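Local coordinates for protein Myo-inositol phosphohydrolase (Mitsuokella multacida, PDB 4WU3) that probably removes phosphate from inositol phosphates such as phytate, as a protein-tyrosine-phosphatase-like phosphatase, and binds inositol-(1,3,4,5)-tetrakisphosphate, at residues W514-R528 against D616-A628. The protein carries 2 engineered substitutions. Numbering follows the deposited sequence.
Sequences WPSAANIDEFINFTR and DGFKTSWSQWLAA
Trp-622 and Asp-521 centre a mixed apolar and polar contact in which the C-terminal end of the chain packs on helix 517-528, beside helix 593-613; the N-to-C direction of its short helix 622-626 makes 133° with that of helix 517-528. With CG opposite the backbone N (chi1 167°), the Trp-622 indole presents a face to Ile-520, whose CG2 lies 4.1 Å from the centroid of the five-membered ring in a CH-pi contact. Ala-517 CA meets the ring edge at CD1, and a water accepts from Trp-622 NE1 while donating to Pro-515 O. Phe-606 and Tyr-609 of helix 593-613 meet the Trp-622 ring edge-to-face. Asp-521 grips the first turn of the short helix: OD2 takes the Ser-623 OG hydroxyl at 2.7 Å from above the carboxylate plane, and OD1 receives weak bonds from Trp-622 N and Ser-623 N. Farther along, Arg-528 NH2 and, weakly, NH1 donate to Phe-618 O, while NE bonds straight (176°) to Asn-525 OD1. A leucine in place of Arg-528 would probably leave Phe-618 O without its guanidinium donors and the 617-618 turn less firmly held. A Schellman motif at Gly-617 and a Ser-621/Gln-624 capping box shape this C-terminal turn and short helix, packed on a helix flanking the sheet of the PTP-like phosphatase fold.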
loop_
_atom_site.group_PDB
_atom_site.type_symbol
_atom_site.label_atom_id
_atom_site.label_comp_id
_atom_site.label_asym_id
_atom_site.label_seq_id
_atom_site.Cartn_x
_atom_site.Cartn_y
_atom_site.Cartn_z
ATOM N N TRP A 514 27.282 2.280 -14.997
ATOM C CA TRP A 514 28.360 1.658 -15.741
ATOM C C TRP A 514 28.037 1.761 -17.229
ATOM O O TRP A 514 26.945 1.413 -17.647
ATOM C CB TRP A 514 28.522 0.207 -15.311
ATOM C CG TRP A 514 29.493 -0.525 -16.139
ATOM C CD1 TRP A 514 29.213 -1.464 -17.080
ATOM C CD2 TRP A 514 30.918 -0.371 -16.131
ATOM N NE1 TRP A 514 30.375 -1.914 -17.655
ATOM C CE2 TRP A 514 31.436 -1.256 -17.092
ATOM C CE3 TRP A 514 31.801 0.427 -15.399
ATOM C CZ2 TRP A 514 32.793 -1.365 -17.350
ATOM C CZ3 TRP A 514 33.146 0.320 -15.650
ATOM C CH2 TRP A 514 33.635 -0.576 -16.618
ATOM N N PRO A 515 28.977 2.272 -18.032
ATOM C CA PRO A 515 28.711 2.389 -19.460
ATOM C C PRO A 515 28.169 1.085 -20.060
ATOM O O PRO A 515 28.657 0.009 -19.742
ATOM C CB PRO A 515 30.080 2.732 -20.040
ATOM C CG PRO A 515 30.777 3.442 -18.932
ATOM C CD PRO A 515 30.316 2.760 -17.674
ATOM N N SER A 516 27.161 1.182 -20.919
ATOM C CA SER A 516 26.565 -0.011 -21.512
ATOM C C SER A 516 27.559 -0.728 -22.420
ATOM O O SER A 516 28.522 -0.135 -22.906
ATOM C CB SER A 516 25.310 0.356 -22.300
ATOM O OG SER A 516 25.655 0.987 -23.519
ATOM N N ALA A 517 27.313 -2.007 -22.647
ATOM C CA ALA A 517 28.110 -2.801 -23.577
ATOM C C ALA A 517 28.260 -2.108 -24.923
ATOM O O ALA A 517 29.366 -2.010 -25.443
ATOM C CB ALA A 517 27.465 -4.161 -23.781
ATOM N N ALA A 518 27.146 -1.633 -25.481
ATOM C CA ALA A 518 27.162 -0.943 -26.765
ATOM C C ALA A 518 28.079 0.265 -26.705
ATOM O O ALA A 518 28.846 0.519 -27.636
ATOM C CB ALA A 518 25.757 -0.503 -27.158
ATOM N N ASN A 519 27.988 1.010 -25.607
ATOM C CA ASN A 519 28.776 2.219 -25.442
ATOM C C ASN A 519 30.272 1.944 -25.349
ATOM O O ASN A 519 31.085 2.728 -25.836
ATOM C CB ASN A 519 28.289 3.010 -24.230
ATOM C CG ASN A 519 27.009 3.760 -24.521
ATOM O OD1 ASN A 519 26.588 3.845 -25.676
ATOM N ND2 ASN A 519 26.386 4.310 -23.487
ATOM N N ILE A 520 30.624 0.818 -24.747
ATOM C CA ILE A 520 32.020 0.428 -24.611
ATOM C C ILE A 520 32.550 -0.089 -25.948
ATOM O O ILE A 520 33.681 0.205 -26.322
ATOM C CB ILE A 520 32.205 -0.631 -23.496
ATOM C CG1 ILE A 520 31.958 0.012 -22.127
ATOM C CG2 ILE A 520 33.599 -1.233 -23.545
ATOM C CD1 ILE A 520 32.148 -0.921 -20.954
ATOM N N ASP A 521 31.725 -0.847 -26.664
ATOM C CA ASP A 521 32.069 -1.313 -28.004
ATOM C C ASP A 521 32.321 -0.132 -28.934
ATOM O O ASP A 521 33.247 -0.162 -29.746
ATOM C CB ASP A 521 30.924 -2.135 -28.595
ATOM C CG ASP A 521 30.996 -3.595 -28.225
ATOM O OD1 ASP A 521 32.017 -4.015 -27.659
ATOM O OD2 ASP A 521 30.027 -4.322 -28.519
ATOM N N GLU A 522 31.472 0.888 -28.838
ATOM C CA GLU A 522 31.643 2.086 -29.648
ATOM C C GLU A 522 33.014 2.671 -29.373
ATOM O O GLU A 522 33.723 3.028 -30.298
ATOM C CB GLU A 522 30.540 3.123 -29.391
ATOM C CG GLU A 522 30.705 4.412 -30.190
ATOM C CD GLU A 522 29.414 5.202 -30.354
ATOM O OE1 GLU A 522 28.394 4.857 -29.719
ATOM O OE2 GLU A 522 29.420 6.181 -31.134
ATOM N N PHE A 523 33.411 2.751 -28.111
ATOM C CA PHE A 523 34.730 3.281 -27.813
ATOM C C PHE A 523 35.862 2.402 -28.348
ATOM O O PHE A 523 36.853 2.912 -28.866
ATOM C CB PHE A 523 34.935 3.499 -26.322
ATOM C CG PHE A 523 36.303 4.035 -25.981
ATOM C CD1 PHE A 523 36.690 5.303 -26.400
ATOM C CD2 PHE A 523 37.199 3.277 -25.263
ATOM C CE1 PHE A 523 37.956 5.801 -26.107
ATOM C CE2 PHE A 523 38.466 3.764 -24.967
ATOM C CZ PHE A 523 38.847 5.030 -25.387
ATOM N N ILE A 524 35.742 1.091 -28.209
ATOM C CA ILE A 524 36.808 0.204 -28.663
ATOM C C ILE A 524 36.963 0.308 -30.182
ATOM O O ILE A 524 38.072 0.454 -30.711
ATOM C CB ILE A 524 36.540 -1.240 -28.225
ATOM C CG1 ILE A 524 36.631 -1.318 -26.696
ATOM C CG2 ILE A 524 37.513 -2.210 -28.892
ATOM C CD1 ILE A 524 36.119 -2.607 -26.111
ATOM N N ASN A 525 35.840 0.276 -30.879
ATOM C CA ASN A 525 35.855 0.498 -32.304
ATOM C C ASN A 525 36.533 1.827 -32.633
ATOM O O ASN A 525 37.388 1.885 -33.507
ATOM C CB ASN A 525 34.437 0.431 -32.863
ATOM C CG ASN A 525 33.867 -0.972 -32.802
ATOM O OD1 ASN A 525 34.598 -1.949 -32.614
ATOM N ND2 ASN A 525 32.558 -1.081 -32.964
ATOM N N PHE A 526 36.184 2.889 -31.916
ATOM C CA PHE A 526 36.839 4.174 -32.140
ATOM C C PHE A 526 38.347 4.029 -32.017
ATOM O O PHE A 526 39.079 4.541 -32.855
ATOM C CB PHE A 526 36.333 5.241 -31.165
ATOM C CG PHE A 526 37.061 6.553 -31.266
ATOM C CD1 PHE A 526 36.658 7.508 -32.149
ATOM C CD2 PHE A 526 38.143 6.826 -30.474
ATOM C CE1 PHE A 526 37.323 8.717 -32.245
ATOM C CE2 PHE A 526 38.813 8.029 -30.571
ATOM C CZ PHE A 526 38.403 8.977 -31.462
ATOM N N THR A 527 38.822 3.331 -30.983
ATOM C CA THR A 527 40.263 3.240 -30.757
ATOM C C THR A 527 40.968 2.463 -31.854
ATOM O O THR A 527 42.146 2.676 -32.094
ATOM C CB THR A 527 40.645 2.573 -29.411
ATOM O OG1 THR A 527 40.165 1.222 -29.380
ATOM C CG2 THR A 527 40.096 3.354 -28.235
ATOM N N ARG A 528 40.269 1.548 -32.508
ATOM C CA ARG A 528 40.902 0.740 -33.546
ATOM C C ARG A 528 41.280 1.539 -34.793
ATOM O O ARG A 528 42.225 1.188 -35.484
ATOM C CB ARG A 528 39.962 -0.349 -33.994
ATOM C CG ARG A 528 39.508 -1.320 -32.940
ATOM C CD ARG A 528 38.538 -2.168 -33.714
ATOM N NE ARG A 528 37.632 -3.011 -32.979
ATOM C CZ ARG A 528 38.000 -4.146 -32.422
ATOM N NH1 ARG A 528 39.271 -4.540 -32.477
ATOM N NH2 ARG A 528 37.096 -4.859 -31.800
ATOM N N ASP A 616 45.659 -9.634 -29.744
ATOM C CA ASP A 616 45.282 -9.607 -31.158
ATOM C C ASP A 616 44.487 -8.356 -31.525
ATOM O O ASP A 616 43.714 -8.360 -32.485
ATOM C CB ASP A 616 44.461 -10.846 -31.508
ATOM C CG ASP A 616 43.206 -10.967 -30.664
ATOM O OD1 ASP A 616 42.729 -9.932 -30.163
ATOM O OD2 ASP A 616 42.684 -12.090 -30.516
ATOM N N GLY A 617 44.664 -7.287 -30.756
ATOM C CA GLY A 617 44.010 -6.016 -31.057
ATOM C C GLY A 617 42.505 -6.007 -30.867
ATOM O O GLY A 617 41.807 -5.257 -31.538
ATOM N N PHE A 618 41.999 -6.831 -29.955
ATOM C CA PHE A 618 40.587 -6.772 -29.575
ATOM C C PHE A 618 39.639 -7.177 -30.690
ATOM O O PHE A 618 38.536 -6.653 -30.793
ATOM C CB PHE A 618 40.240 -5.362 -29.089
ATOM C CG PHE A 618 41.088 -4.908 -27.934
ATOM C CD1 PHE A 618 40.842 -5.370 -26.656
ATOM C CD2 PHE A 618 42.145 -4.043 -28.136
ATOM C CE1 PHE A 618 41.622 -4.961 -25.593
ATOM C CE2 PHE A 618 42.929 -3.630 -27.079
ATOM C CZ PHE A 618 42.671 -4.091 -25.805
ATOM N N LYS A 619 40.061 -8.120 -31.516
ATOM C CA LYS A 619 39.232 -8.560 -32.627
ATOM C C LYS A 619 37.871 -9.036 -32.151
ATOM O O LYS A 619 36.864 -8.830 -32.828
ATOM C CB LYS A 619 39.943 -9.643 -33.413
ATOM C CG LYS A 619 41.097 -9.079 -34.208
ATOM C CD LYS A 619 41.240 -9.808 -35.520
ATOM C CE LYS A 619 42.125 -9.024 -36.465
ATOM N NZ LYS A 619 41.880 -9.465 -37.858
ATOM N N THR A 620 37.847 -9.662 -30.980
ATOM C CA THR A 620 36.597 -10.021 -30.317
ATOM C C THR A 620 36.058 -8.852 -29.489
ATOM O O THR A 620 36.766 -8.289 -28.656
ATOM C CB THR A 620 36.791 -11.212 -29.370
ATOM O OG1 THR A 620 37.411 -12.292 -30.074
ATOM C CG2 THR A 620 35.447 -11.657 -28.816
ATOM N N SER A 621 34.802 -8.494 -29.709
ATOM C CA SER A 621 34.235 -7.329 -29.048
ATOM C C SER A 621 33.873 -7.622 -27.597
ATOM O O SER A 621 33.760 -8.778 -27.190
ATOM C CB SER A 621 33.000 -6.842 -29.796
ATOM O OG SER A 621 31.920 -7.741 -29.611
ATOM N N TRP A 622 33.682 -6.551 -26.834
ATOM C CA TRP A 622 33.268 -6.629 -25.435
ATOM C C TRP A 622 31.895 -7.280 -25.301
ATOM O O TRP A 622 31.683 -8.103 -24.417
ATOM C CB TRP A 622 33.266 -5.222 -24.840
ATOM C CG TRP A 622 32.583 -5.028 -23.506
ATOM C CD1 TRP A 622 31.470 -4.291 -23.281
ATOM C CD2 TRP A 622 33.004 -5.517 -22.226
ATOM N NE1 TRP A 622 31.156 -4.297 -21.952
ATOM C CE2 TRP A 622 32.081 -5.043 -21.279
ATOM C CE3 TRP A 622 34.066 -6.312 -21.791
ATOM C CZ2 TRP A 622 32.176 -5.338 -19.926
ATOM C CZ3 TRP A 622 34.162 -6.612 -20.446
ATOM C CH2 TRP A 622 33.225 -6.119 -19.523
ATOM N N SER A 623 30.976 -6.919 -26.189
ATOM C CA SER A 623 29.635 -7.491 -26.173
ATOM C C SER A 623 29.660 -8.994 -26.454
ATOM O O SER A 623 29.016 -9.765 -25.749
ATOM C CB SER A 623 28.741 -6.777 -27.185
ATOM O OG SER A 623 28.398 -5.489 -26.699
ATOM N N GLN A 624 30.394 -9.404 -27.484
ATOM C CA GLN A 624 30.531 -10.823 -27.819
ATOM C C GLN A 624 31.195 -11.589 -26.664
ATOM O O GLN A 624 30.749 -12.667 -26.285
ATOM C CB GLN A 624 31.329 -10.998 -29.119
ATOM C CG GLN A 624 30.628 -10.473 -30.372
ATOM C CD GLN A 624 31.562 -10.359 -31.568
ATOM O OE1 GLN A 624 32.769 -10.557 -31.445
ATOM N NE2 GLN A 624 31.006 -10.021 -32.734
ATOM N N TRP A 625 32.246 -11.011 -26.090
ATOM C CA TRP A 625 32.936 -11.622 -24.961
ATOM C C TRP A 625 31.990 -11.828 -23.777
ATOM O O TRP A 625 31.939 -12.909 -23.197
ATOM C CB TRP A 625 34.125 -10.758 -24.537
ATOM C CG TRP A 625 35.008 -11.389 -23.477
ATOM C CD1 TRP A 625 35.987 -12.322 -23.678
ATOM C CD2 TRP A 625 34.995 -11.124 -22.063
ATOM N NE1 TRP A 625 36.586 -12.649 -22.480
ATOM C CE2 TRP A 625 35.992 -11.934 -21.475
ATOM C CE3 TRP A 625 34.234 -10.284 -21.239
ATOM C CZ2 TRP A 625 36.242 -11.933 -20.103
ATOM C CZ3 TRP A 625 34.484 -10.282 -19.876
ATOM C CH2 TRP A 625 35.481 -11.099 -19.320
ATOM N N LEU A 626 31.240 -10.789 -23.421
ATOM C CA LEU A 626 30.249 -10.902 -22.356
ATOM C C LEU A 626 29.304 -12.055 -22.647
ATOM O O LEU A 626 28.964 -12.827 -21.757
ATOM C CB LEU A 626 29.435 -9.614 -22.233
ATOM C CG LEU A 626 30.101 -8.429 -21.541
ATOM C CD1 LEU A 626 29.143 -7.249 -21.484
ATOM C CD2 LEU A 626 30.568 -8.815 -20.151
ATOM N N ALA A 627 28.872 -12.149 -23.900
ATOM C CA ALA A 627 27.919 -13.172 -24.317
ATOM C C ALA A 627 28.623 -14.476 -24.683
ATOM O O ALA A 627 28.615 -14.884 -25.844
ATOM C CB ALA A 627 27.095 -12.671 -25.502
ATOM N N ALA A 628 29.225 -15.131 -23.696
ATOM C CA ALA A 628 29.934 -16.383 -23.945
ATOM C C ALA A 628 30.273 -17.095 -22.643
ATOM O O ALA A 628 30.725 -16.470 -21.690
ATOM C CB ALA A 628 31.200 -16.121 -24.745
HETATM O O HOH W 1 29.134 -2.912 -20.146
#